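Local coordinates for putative polysaccharide binding proteins (DUF1812) (PDB 3GF8), which is of unknown function but, as a lipoprotein of the FimB/Mfa2 family, probably takes part in assembling or anchoring fimbriae at the outer membrane, at residues 77-82 / 127-132; 170-175 / 225-230; 262-267 / 283-288. One frame throughout, in Å; residues are numbered along the deposited sequence.

Contact 1: 77-82 / 127-132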
loop_
_atom_site.group_PDB
_atom_site.type_symbol
_atom_site.label_atom_id
_atom_site.label_comp_id
_atom_site.label_asym_id
_atom_site.label_seq_id
_atom_site.Cartn_x
_atom_site.Cartn_y
_atom_site.Cartn_z
ATOM N N TYR A 77 -9.570 -22.274 14.430
ATOM C CA TYR A 77 -9.294 -20.850 14.578
ATOM C C TYR A 77 -9.272 -20.174 13.211
ATOM O O TYR A 77 -9.136 -20.839 12.194
ATOM C CB TYR A 77 -7.920 -20.652 15.229
ATOM C CG TYR A 77 -7.766 -21.390 16.522
ATOM C CD1 TYR A 77 -8.231 -20.853 17.722
ATOM C CD2 TYR A 77 -7.178 -22.644 16.552
ATOM C CE1 TYR A 77 -8.093 -21.556 18.918
ATOM C CE2 TYR A 77 -7.020 -23.330 17.720
ATOM C CZ TYR A 77 -7.490 -22.804 18.896
ATOM O OH TYR A 77 -7.319 -23.519 20.044
ATOM N N GLN A 78 -9.400 -18.855 13.204
ATOM C CA GLN A 78 -8.967 -18.069 12.060
ATOM C C GLN A 78 -7.809 -17.185 12.455
ATOM O O GLN A 78 -7.801 -16.642 13.553
ATOM C CB GLN A 78 -10.090 -17.241 11.514
ATOM C CG GLN A 78 -11.225 -18.083 11.024
ATOM C CD GLN A 78 -12.283 -17.268 10.348
ATOM O OE1 GLN A 78 -12.950 -16.456 10.978
ATOM N NE2 GLN A 78 -12.456 -17.494 9.050
ATOM N N PHE A 79 -6.798 -17.105 11.588
ATOM C CA PHE A 79 -5.668 -16.214 11.797
ATOM C C PHE A 79 -5.663 -15.201 10.680
ATOM O O PHE A 79 -6.058 -15.498 9.539
ATOM C CB PHE A 79 -4.284 -16.902 11.716
ATOM C CG PHE A 79 -4.001 -18.004 12.742
ATOM C CD1 PHE A 79 -4.845 -18.292 13.802
ATOM C CD2 PHE A 79 -2.804 -18.738 12.624
ATOM C CE1 PHE A 79 -4.528 -19.331 14.703
ATOM C CE2 PHE A 79 -2.478 -19.749 13.494
ATOM C CZ PHE A 79 -3.339 -20.051 14.559
HETATM N N MSE A 80 -5.180 -14.010 11.017
HETATM C CA MSE A 80 -4.820 -13.006 10.037
HETATM C C MSE A 80 -3.704 -12.186 10.658
HETATM O O MSE A 80 -3.352 -12.421 11.800
HETATM C CB MSE A 80 -6.043 -12.171 9.560
HETATM C CG MSE A 80 -6.848 -11.424 10.596
HETATM SE SE MSE A 80 -6.046 -9.782 11.135
HETATM C CE MSE A 80 -5.984 -8.782 9.438
ATOM N N ALA A 81 -3.108 -11.268 9.900
ATOM C CA ALA A 81 -2.063 -10.447 10.467
ATOM C C ALA A 81 -2.003 -9.055 9.845
ATOM O O ALA A 81 -2.550 -8.830 8.779
ATOM C CB ALA A 81 -0.723 -11.132 10.349
ATOM N N TRP A 82 -1.386 -8.121 10.583
ATOM C CA TRP A 82 -0.895 -6.863 10.029
ATOM C C TRP A 82 0.598 -6.858 10.299
ATOM O O TRP A 82 1.057 -7.230 11.386
ATOM C CB TRP A 82 -1.527 -5.661 10.714
ATOM C CG TRP A 82 -2.929 -5.382 10.339
ATOM C CD1 TRP A 82 -4.038 -5.528 11.136
ATOM C CD2 TRP A 82 -3.402 -4.883 9.076
ATOM N NE1 TRP A 82 -5.166 -5.155 10.437
ATOM C CE2 TRP A 82 -4.805 -4.752 9.178
ATOM C CE3 TRP A 82 -2.772 -4.523 7.873
ATOM C CZ2 TRP A 82 -5.590 -4.292 8.123
ATOM C CZ3 TRP A 82 -3.543 -4.063 6.830
ATOM C CH2 TRP A 82 -4.935 -3.941 6.956
ATOM N N GLU A 127 -3.557 -12.208 4.951
ATOM C CA GLU A 127 -4.897 -12.706 4.644
ATOM C C GLU A 127 -5.380 -13.731 5.683
ATOM O O GLU A 127 -4.558 -14.414 6.354
ATOM C CB GLU A 127 -4.939 -13.326 3.247
ATOM C CG GLU A 127 -4.218 -12.499 2.185
ATOM C CD GLU A 127 -4.422 -13.059 0.798
ATOM O OE1 GLU A 127 -5.544 -12.940 0.288
ATOM O OE2 GLU A 127 -3.465 -13.593 0.209
ATOM N N VAL A 128 -6.708 -13.799 5.830
ATOM C CA VAL A 128 -7.367 -14.656 6.823
ATOM C C VAL A 128 -7.241 -16.127 6.413
ATOM O O VAL A 128 -7.488 -16.453 5.268
ATOM C CB VAL A 128 -8.873 -14.318 6.962
ATOM C CG1 VAL A 128 -9.599 -15.331 7.875
ATOM C CG2 VAL A 128 -9.062 -12.932 7.456
ATOM N N ILE A 129 -6.842 -16.995 7.337
ATOM C CA ILE A 129 -6.802 -18.435 7.084
ATOM C C ILE A 129 -7.583 -19.209 8.157
ATOM O O ILE A 129 -7.701 -18.773 9.318
ATOM C CB ILE A 129 -5.352 -18.938 7.027
ATOM C CG1 ILE A 129 -4.615 -18.616 8.336
ATOM C CG2 ILE A 129 -4.604 -18.306 5.834
ATOM C CD1 ILE A 129 -3.336 -19.418 8.522
ATOM N N ASN A 130 -8.133 -20.355 7.770
ATOM C CA ASN A 130 -8.771 -21.253 8.734
ATOM C C ASN A 130 -7.742 -22.220 9.217
ATOM O O ASN A 130 -7.014 -22.752 8.431
ATOM C CB ASN A 130 -9.926 -22.001 8.092
ATOM C CG ASN A 130 -11.032 -21.070 7.696
ATOM O OD1 ASN A 130 -11.618 -20.400 8.550
ATOM N ND2 ASN A 130 -11.310 -20.984 6.389
ATOM N N VAL A 131 -7.655 -22.415 10.517
ATOM C CA VAL A 131 -6.620 -23.260 11.115
ATOM C C VAL A 131 -7.301 -24.339 11.961
ATOM O O VAL A 131 -8.135 -24.039 12.822
ATOM C CB VAL A 131 -5.663 -22.438 11.980
ATOM C CG1 VAL A 131 -4.677 -23.350 12.691
ATOM C CG2 VAL A 131 -4.942 -21.429 11.109
ATOM N N ASN A 132 -6.975 -25.598 11.681
ATOM C CA ASN A 132 -7.512 -26.713 12.451
ATOM C C ASN A 132 -6.312 -27.396 13.053
ATOM O O ASN A 132 -5.508 -27.933 12.321
ATOM C CB ASN A 132 -8.299 -27.659 11.546
ATOM C CG ASN A 132 -8.886 -28.862 12.298
ATOM O OD1 ASN A 132 -8.543 -29.136 13.457
ATOM N ND2 ASN A 132 -9.779 -29.587 11.625
#

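Contact 2: 170-175 / 225-230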
loop_
_atom_site.group_PDB
_atom_site.type_symbol
_atom_site.label_atom_id
_atom_site.label_comp_id
_atom_site.label_asym_id
_atom_site.label_seq_id
_atom_site.Cartn_x
_atom_site.Cartn_y
_atom_site.Cartn_z
ATOM N N TYR A 170 4.464 24.485 -8.150
ATOM C CA TYR A 170 3.198 23.800 -7.848
ATOM C C TYR A 170 3.174 23.020 -6.544
ATOM O O TYR A 170 4.206 22.597 -6.059
ATOM C CB TYR A 170 2.916 22.843 -8.994
ATOM C CG TYR A 170 3.036 23.566 -10.277
ATOM C CD1 TYR A 170 1.970 24.314 -10.753
ATOM C CD2 TYR A 170 4.235 23.577 -10.989
ATOM C CE1 TYR A 170 2.075 25.027 -11.916
ATOM C CE2 TYR A 170 4.341 24.266 -12.156
ATOM C CZ TYR A 170 3.249 25.008 -12.610
ATOM O OH TYR A 170 3.322 25.728 -13.772
ATOM N N ASP A 171 1.982 22.827 -6.009
ATOM C CA ASP A 171 1.724 21.798 -5.021
ATOM C C ASP A 171 1.153 20.513 -5.653
ATOM O O ASP A 171 0.486 20.555 -6.707
ATOM C CB ASP A 171 0.714 22.291 -4.008
ATOM C CG ASP A 171 1.235 23.431 -3.174
ATOM O OD1 ASP A 171 2.491 23.551 -3.006
ATOM O OD2 ASP A 171 0.359 24.205 -2.706
ATOM N N TYR A 172 1.376 19.402 -4.952
ATOM C CA TYR A 172 1.120 18.056 -5.446
ATOM C C TYR A 172 0.348 17.289 -4.421
ATOM O O TYR A 172 0.752 17.248 -3.245
ATOM C CB TYR A 172 2.427 17.335 -5.662
ATOM C CG TYR A 172 3.381 18.100 -6.513
ATOM C CD1 TYR A 172 4.183 19.106 -5.965
ATOM C CD2 TYR A 172 3.454 17.859 -7.879
ATOM C CE1 TYR A 172 5.059 19.838 -6.773
ATOM C CE2 TYR A 172 4.338 18.525 -8.662
ATOM C CZ TYR A 172 5.121 19.552 -8.105
ATOM O OH TYR A 172 5.985 20.248 -8.915
ATOM N N GLU A 173 -0.741 16.668 -4.881
ATOM C CA GLU A 173 -1.575 15.840 -4.059
ATOM C C GLU A 173 -2.025 14.550 -4.745
ATOM O O GLU A 173 -2.340 14.540 -5.941
ATOM C CB GLU A 173 -2.871 16.585 -3.705
ATOM C CG GLU A 173 -2.733 17.958 -3.110
ATOM C CD GLU A 173 -4.106 18.593 -2.979
ATOM O OE1 GLU A 173 -4.837 18.277 -2.002
ATOM O OE2 GLU A 173 -4.465 19.373 -3.886
ATOM N N ILE A 174 -2.091 13.488 -3.954
ATOM C CA ILE A 174 -2.822 12.281 -4.291
ATOM C C ILE A 174 -4.015 12.330 -3.325
ATOM O O ILE A 174 -3.811 12.515 -2.116
ATOM C CB ILE A 174 -1.953 11.017 -4.094
ATOM C CG1 ILE A 174 -0.809 11.012 -5.137
ATOM C CG2 ILE A 174 -2.801 9.762 -4.196
ATOM C CD1 ILE A 174 0.106 9.802 -5.122
ATOM N N ILE A 175 -5.235 12.225 -3.859
ATOM C CA ILE A 175 -6.470 12.415 -3.082
ATOM C C ILE A 175 -7.285 11.128 -3.084
ATOM O O ILE A 175 -7.629 10.619 -4.110
ATOM C CB ILE A 175 -7.312 13.605 -3.619
ATOM C CG1 ILE A 175 -6.479 14.888 -3.522
ATOM C CG2 ILE A 175 -8.669 13.725 -2.840
ATOM C CD1 ILE A 175 -6.980 16.097 -4.334
ATOM N N LEU A 225 -4.479 12.443 -9.010
ATOM C CA LEU A 225 -3.249 13.220 -8.871
ATOM C C LEU A 225 -3.619 14.632 -9.294
ATOM O O LEU A 225 -4.095 14.846 -10.414
ATOM C CB LEU A 225 -2.113 12.672 -9.739
ATOM C CG LEU A 225 -0.849 13.543 -9.866
ATOM C CD1 LEU A 225 -0.124 13.680 -8.497
ATOM C CD2 LEU A 225 0.122 13.005 -10.933
ATOM N N VAL A 226 -3.418 15.588 -8.395
ATOM C CA VAL A 226 -3.798 16.986 -8.603
ATOM C C VAL A 226 -2.610 17.904 -8.324
ATOM O O VAL A 226 -1.999 17.856 -7.253
ATOM C CB VAL A 226 -4.946 17.417 -7.665
ATOM C CG1 VAL A 226 -5.383 18.884 -7.972
ATOM C CG2 VAL A 226 -6.128 16.446 -7.754
ATOM N N LEU A 227 -2.291 18.733 -9.310
ATOM C CA LEU A 227 -1.295 19.777 -9.199
ATOM C C LEU A 227 -1.981 21.142 -9.151
ATOM O O LEU A 227 -2.890 21.421 -9.932
ATOM C CB LEU A 227 -0.326 19.719 -10.385
ATOM C CG LEU A 227 0.847 18.760 -10.273
ATOM C CD1 LEU A 227 0.434 17.284 -10.046
ATOM C CD2 LEU A 227 1.684 18.900 -11.512
ATOM N N THR A 228 -1.509 22.002 -8.252
ATOM C CA THR A 228 -2.094 23.309 -8.039
ATOM C C THR A 228 -1.000 24.348 -8.088
ATOM O O THR A 228 0.064 24.185 -7.501
ATOM C CB THR A 228 -2.839 23.389 -6.695
ATOM O OG1 THR A 228 -3.821 22.349 -6.640
ATOM C CG2 THR A 228 -3.551 24.761 -6.532
ATOM N N GLU A 229 -1.241 25.406 -8.841
ATOM C CA GLU A 229 -0.230 26.428 -9.002
ATOM C C GLU A 229 -0.110 27.250 -7.723
ATOM O O GLU A 229 -1.111 27.757 -7.205
ATOM C CB GLU A 229 -0.601 27.330 -10.157
ATOM C CG GLU A 229 0.507 28.224 -10.570
ATOM C CD GLU A 229 0.079 29.126 -11.679
ATOM O OE1 GLU A 229 -0.919 29.848 -11.492
ATOM O OE2 GLU A 229 0.734 29.099 -12.734
ATOM N N LYS A 230 1.107 27.349 -7.202
ATOM C CA LYS A 230 1.304 28.083 -5.956
ATOM C C LYS A 230 0.808 29.530 -6.166
ATOM O O LYS A 230 -0.045 30.024 -5.412
ATOM C CB LYS A 230 2.773 28.069 -5.525
ATOM C CG LYS A 230 3.290 26.768 -4.946
ATOM C CD LYS A 230 4.822 26.791 -4.937
ATOM C CE LYS A 230 5.432 25.545 -4.311
ATOM N NZ LYS A 230 6.930 25.468 -4.508
HETATM O O HOH W 1 1.032 27.206 -14.231
HETATM O O HOH W 2 -2.577 20.083 -5.743
#

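Contact 3: 262-267 / 283-288. With EDO (1,2-ethanediol), chain B.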
loop_
_atom_site.group_PDB
_atom_site.type_symbol
_atom_site.label_atom_id
_atom_site.label_comp_id
_atom_site.label_asym_id
_atom_site.label_seq_id
_atom_site.Cartn_x
_atom_site.Cartn_y
_atom_site.Cartn_z
ATOM N N ASP A 262 -1.709 -4.344 -6.537
ATOM C CA ASP A 262 -1.301 -4.977 -5.280
ATOM C C ASP A 262 0.130 -5.412 -5.337
ATOM O O ASP A 262 0.893 -5.230 -4.356
ATOM C CB ASP A 262 -2.129 -6.214 -4.961
ATOM C CG ASP A 262 -3.535 -5.888 -4.555
ATOM O OD1 ASP A 262 -3.790 -4.798 -4.008
ATOM O OD2 ASP A 262 -4.397 -6.742 -4.788
ATOM N N ARG A 263 0.511 -5.991 -6.465
ATOM C CA ARG A 263 1.856 -6.555 -6.586
ATOM C C ARG A 263 2.946 -5.510 -6.683
ATOM O O ARG A 263 4.037 -5.704 -6.168
ATOM C CB ARG A 263 1.959 -7.456 -7.812
ATOM C CG ARG A 263 1.574 -8.890 -7.580
ATOM C CD ARG A 263 1.925 -9.681 -8.828
ATOM N NE ARG A 263 1.291 -10.984 -8.831
ATOM C CZ ARG A 263 1.778 -12.070 -8.242
ATOM N NH1 ARG A 263 2.945 -12.060 -7.589
ATOM N NH2 ARG A 263 1.084 -13.195 -8.328
ATOM N N GLN A 264 2.662 -4.420 -7.392
ATOM C CA GLN A 264 3.627 -3.349 -7.583
ATOM C C GLN A 264 3.433 -2.299 -6.508
ATOM O O GLN A 264 2.315 -1.792 -6.323
ATOM C CB GLN A 264 3.423 -2.706 -8.972
ATOM C CG GLN A 264 4.444 -1.613 -9.340
ATOM C CD GLN A 264 5.884 -2.056 -9.086
ATOM O OE1 GLN A 264 6.342 -2.040 -7.950
ATOM N NE2 GLN A 264 6.588 -2.460 -10.138
ATOM N N SER A 265 4.500 -1.942 -5.807
ATOM C CA SER A 265 4.359 -0.867 -4.828
ATOM C C SER A 265 5.316 0.298 -5.004
ATOM O O SER A 265 5.314 1.230 -4.186
ATOM C CB SER A 265 4.434 -1.440 -3.398
ATOM O OG SER A 265 3.422 -2.413 -3.213
ATOM N N ASN A 266 6.157 0.246 -6.033
ATOM C CA ASN A 266 6.952 1.395 -6.407
ATOM C C ASN A 266 6.673 1.790 -7.824
ATOM O O ASN A 266 6.906 1.008 -8.742
ATOM C CB ASN A 266 8.428 1.095 -6.296
ATOM C CG ASN A 266 8.815 0.725 -4.924
ATOM O OD1 ASN A 266 8.929 -0.452 -4.603
ATOM N ND2 ASN A 266 8.981 1.726 -4.072
ATOM N N TYR A 267 6.233 3.027 -8.002
ATOM C CA TYR A 267 5.833 3.524 -9.295
ATOM C C TYR A 267 6.611 4.778 -9.593
ATOM O O TYR A 267 6.460 5.780 -8.911
ATOM C CB TYR A 267 4.353 3.843 -9.269
ATOM C CG TYR A 267 3.442 2.665 -9.030
ATOM C CD1 TYR A 267 3.150 2.242 -7.760
ATOM C CD2 TYR A 267 2.837 2.006 -10.091
ATOM C CE1 TYR A 267 2.303 1.180 -7.542
ATOM C CE2 TYR A 267 1.984 0.937 -9.876
ATOM C CZ TYR A 267 1.732 0.532 -8.602
ATOM O OH TYR A 267 0.880 -0.512 -8.384
ATOM N N VAL A 283 5.680 7.619 -18.684
ATOM C CA VAL A 283 6.566 6.508 -18.599
ATOM C C VAL A 283 6.386 6.000 -17.197
ATOM O O VAL A 283 6.583 6.751 -16.234
ATOM C CB VAL A 283 7.970 6.917 -18.882
ATOM C CG1 VAL A 283 8.981 5.692 -18.707
ATOM C CG2 VAL A 283 8.044 7.443 -20.261
ATOM N N VAL A 284 5.952 4.747 -17.088
ATOM C CA VAL A 284 5.763 4.086 -15.795
ATOM C C VAL A 284 6.798 3.000 -15.682
ATOM O O VAL A 284 6.792 2.051 -16.447
ATOM C CB VAL A 284 4.367 3.497 -15.663
ATOM C CG1 VAL A 284 4.155 2.860 -14.250
ATOM C CG2 VAL A 284 3.334 4.572 -15.969
ATOM N N ASN A 285 7.713 3.164 -14.743
ATOM C CA ASN A 285 8.805 2.204 -14.549
ATOM C C ASN A 285 9.420 1.762 -15.892
ATOM O O ASN A 285 9.582 0.581 -16.165
ATOM C CB ASN A 285 8.303 1.009 -13.727
ATOM C CG ASN A 285 7.884 1.391 -12.304
ATOM O OD1 ASN A 285 8.339 2.401 -11.789
ATOM N ND2 ASN A 285 7.006 0.575 -11.663
ATOM N N GLY A 286 9.762 2.724 -16.734
ATOM C CA GLY A 286 10.447 2.416 -17.973
ATOM C C GLY A 286 9.547 2.185 -19.173
ATOM O O GLY A 286 10.029 2.276 -20.308
ATOM N N TRP A 287 8.255 1.915 -18.941
ATOM C CA TRP A 287 7.322 1.644 -20.033
ATOM C C TRP A 287 6.660 2.902 -20.506
ATOM O O TRP A 287 5.994 3.551 -19.721
ATOM C CB TRP A 287 6.238 0.663 -19.610
ATOM C CG TRP A 287 6.797 -0.666 -19.250
ATOM C CD1 TRP A 287 7.343 -1.030 -18.049
ATOM C CD2 TRP A 287 6.916 -1.811 -20.114
ATOM N NE1 TRP A 287 7.766 -2.352 -18.105
ATOM C CE2 TRP A 287 7.511 -2.849 -19.358
ATOM C CE3 TRP A 287 6.584 -2.053 -21.454
ATOM C CZ2 TRP A 287 7.796 -4.104 -19.905
ATOM C CZ3 TRP A 287 6.845 -3.301 -21.988
ATOM C CH2 TRP A 287 7.445 -4.325 -21.201
ATOM N N VAL A 288 6.824 3.197 -21.799
ATOM C CA VAL A 288 6.243 4.357 -22.432
ATOM C C VAL A 288 4.803 4.066 -22.852
ATOM O O VAL A 288 4.575 3.027 -23.413
ATOM C CB VAL A 288 7.054 4.721 -23.672
ATOM C CG1 VAL A 288 6.519 5.983 -24.281
ATOM C CG2 VAL A 288 8.567 4.829 -23.317
HETATM C C1 EDO B . 9.703 4.632 -6.533
HETATM O O1 EDO B . 9.718 3.906 -5.289
HETATM C C2 EDO B . 11.100 5.188 -6.804
HETATM O O2 EDO B . 11.575 4.853 -8.121
#

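Contact 1: 77-82 / 127-132
Phe79 meets Val131 because Phe79 holds CG anti to its carbonyl carbon (chi1 -62°) while Val131 holds CG1 anti to its backbone N and CG2 beside it. The methyl CG2 of Val131 then lies over the middle of one ring face, 3.7 Å from the Phe79 ring centroid, a CH-pi contact. The second methyl of Val131, CG1, reaches Phe79 CZ at 4.0 Å. Ile129 CG1 rests 3.8 Å from Phe79 CB.

The strands run antiparallel. Tyr77 with Val131 and Phe79 with Ile129 form hydrogen-bonded pairs, as in Val131 N to Tyr77 O at 2.7 Å and Ile129 N to Phe79 O at 2.8 Å. Between them, Gln78 and Asn130 form a non-hydrogen-bonded pair on the other face. Their side chains lie side by side with amide planes only 6° apart. Gln78 NE2 gives a bent bond of 3.1 Å to Asn130 OD1. Val128 CG1 lies 3.8 Å from Gln78 NE2.

Strands 16-21 and 38-44 also pack on Phe79, through Leu16, Val18, Leu41 and Val43. The chemistry therefore differs by face: Phe79 and Val131 turn to a buried apolar core, consistent with a beta sandwich of the transthyretin clan, while the amide pair faces a more solvent-accessible side.

Contact 2: 170-175 / 225-230
Tyr172 and Leu227 pack tightly on the inner face of two antiparallel strands. Leu227 CG approaches the Tyr172 ring obliquely, 3.7 Å from Tyr172 CD2. Farther along, Leu225 CD1 comes 3.5 Å from Glu173 O, and Ile174 lies beside Leu225. Phe154 and Phe156 of strand 139-158 cover this apolar face, and Tyr172 OH bonds to Met167 O. The backbone is held by two hydrogen-bonded pairs, Asp171 with Thr228 and Glu173 with Val226. Asp171 N to Thr228 O, at 2.8 Å, is one of their four bonds.

Tyr170 is at the end of the same face. Its CG stands anti to the carbonyl carbon (chi1 -50°), which carries the ring across to Glu229, with CD1 of Tyr170 3.5 Å from Glu229 CA. Thr228 O lies at the ring edge, and Trp277 meets the ring edge-to-face. Tyr170 OH bonds to a water at 2.8 Å. An alanine in place of Tyr170 is likely to uncover the flank of Glu229 and leave Trp277 without its aromatic partner.

The opposite face is looser and wetter. A water lies 2.7 Å from Glu173 OE2, and it also neighbours Val226 O and Thr228 OG1. Glu173 OE1 is held by Ser194. Asp171 OD1 and Lys230 NZ stay 5.1 Å apart, too far for an ion pair. One apolar touch belongs here, Ile175 CD1 to Val226 CG2 at 3.5 Å.

These two inner strands of a five-stranded mixed sheet thus have two characters. Tyr172, Ile174, Leu225 and Leu227 seal one face, which opens to water at its Tyr170-Glu229 end; on the other, a water links the Glu173 carboxylate to Val226 O and Thr228 OG1.

Contact 3: 262-267 / 283-288
Asn285 is joined to Asn266 by a side-chain-to-backbone hydrogen bond, a small polar contact between a tight turn and the start of strand 266-273. Asn285 ND2 donates to Asn266 O at 3.0 Å, fairly straight (156°) and in the carbonyl plane. Asn285 OD1 accepts from His268 N, the next residue but one along that strand. One amide thus grips two backbone groups of the strand.

Asn285 and Gly286 are the central pair of a type I' beta turn from Val284 to Trp287, a turn in which Asn-Gly is a classic pair. Trp287 N closes it on Val284 O at 2.9 Å.

Gln264 comes at Asn285 from the opposite direction. Their amide nitrogens, Gln264 NE2 and Asn285 ND2, stand 3.4 Å apart as two donors without a bond. Both instead donate to the carboxylate of Glu251, at OE2. Gln264 has CG anti to the backbone N (chi1 -176°), which sets CG 3.5 Å above the Tyr267 ring plane, toward the rim. The bend at its next torsion returns OE1 to Asn266 N, a 3.0 Å bond with the donor above the carbonyl plane. On the apolar side, Val284 CG1 lies at the edge of the Tyr267 ring, 4.4 Å from CD2. An ethanediol, probably from the crystallisation liquor, bonds to Asn266 ND2.

Leu245 of helix 241-246 touches both Tyr267 and Val284. Helix 257-263 adds Leu261 against Tyr267 and Tyr260 against Val284, while strand 139-158 pairs with strand 266-273 through Ile151 and Arg153.

Overall arrangement
From the N terminus, contact 1 comes first: it closes a loop of 44 residues by pairing strand 75-83 with strand 124-133. Contact 2 follows, closing 49 residues between strands 170-176 and 224-229. Contact 3 spans 15 residues and belongs to the hairpin of strands 266-273 and 279-284. The three are in series, so none nests in or crosses another. Contacts 1 and 2 lie on opposite sides of the chain's centre, about 40 Å apart between centres. Contact 3 is about 20 Å from contact 2, centre to centre. Strand 139-158 links the regions: it pairs with strands 124-133 and 266-273, and it packs on contact 2.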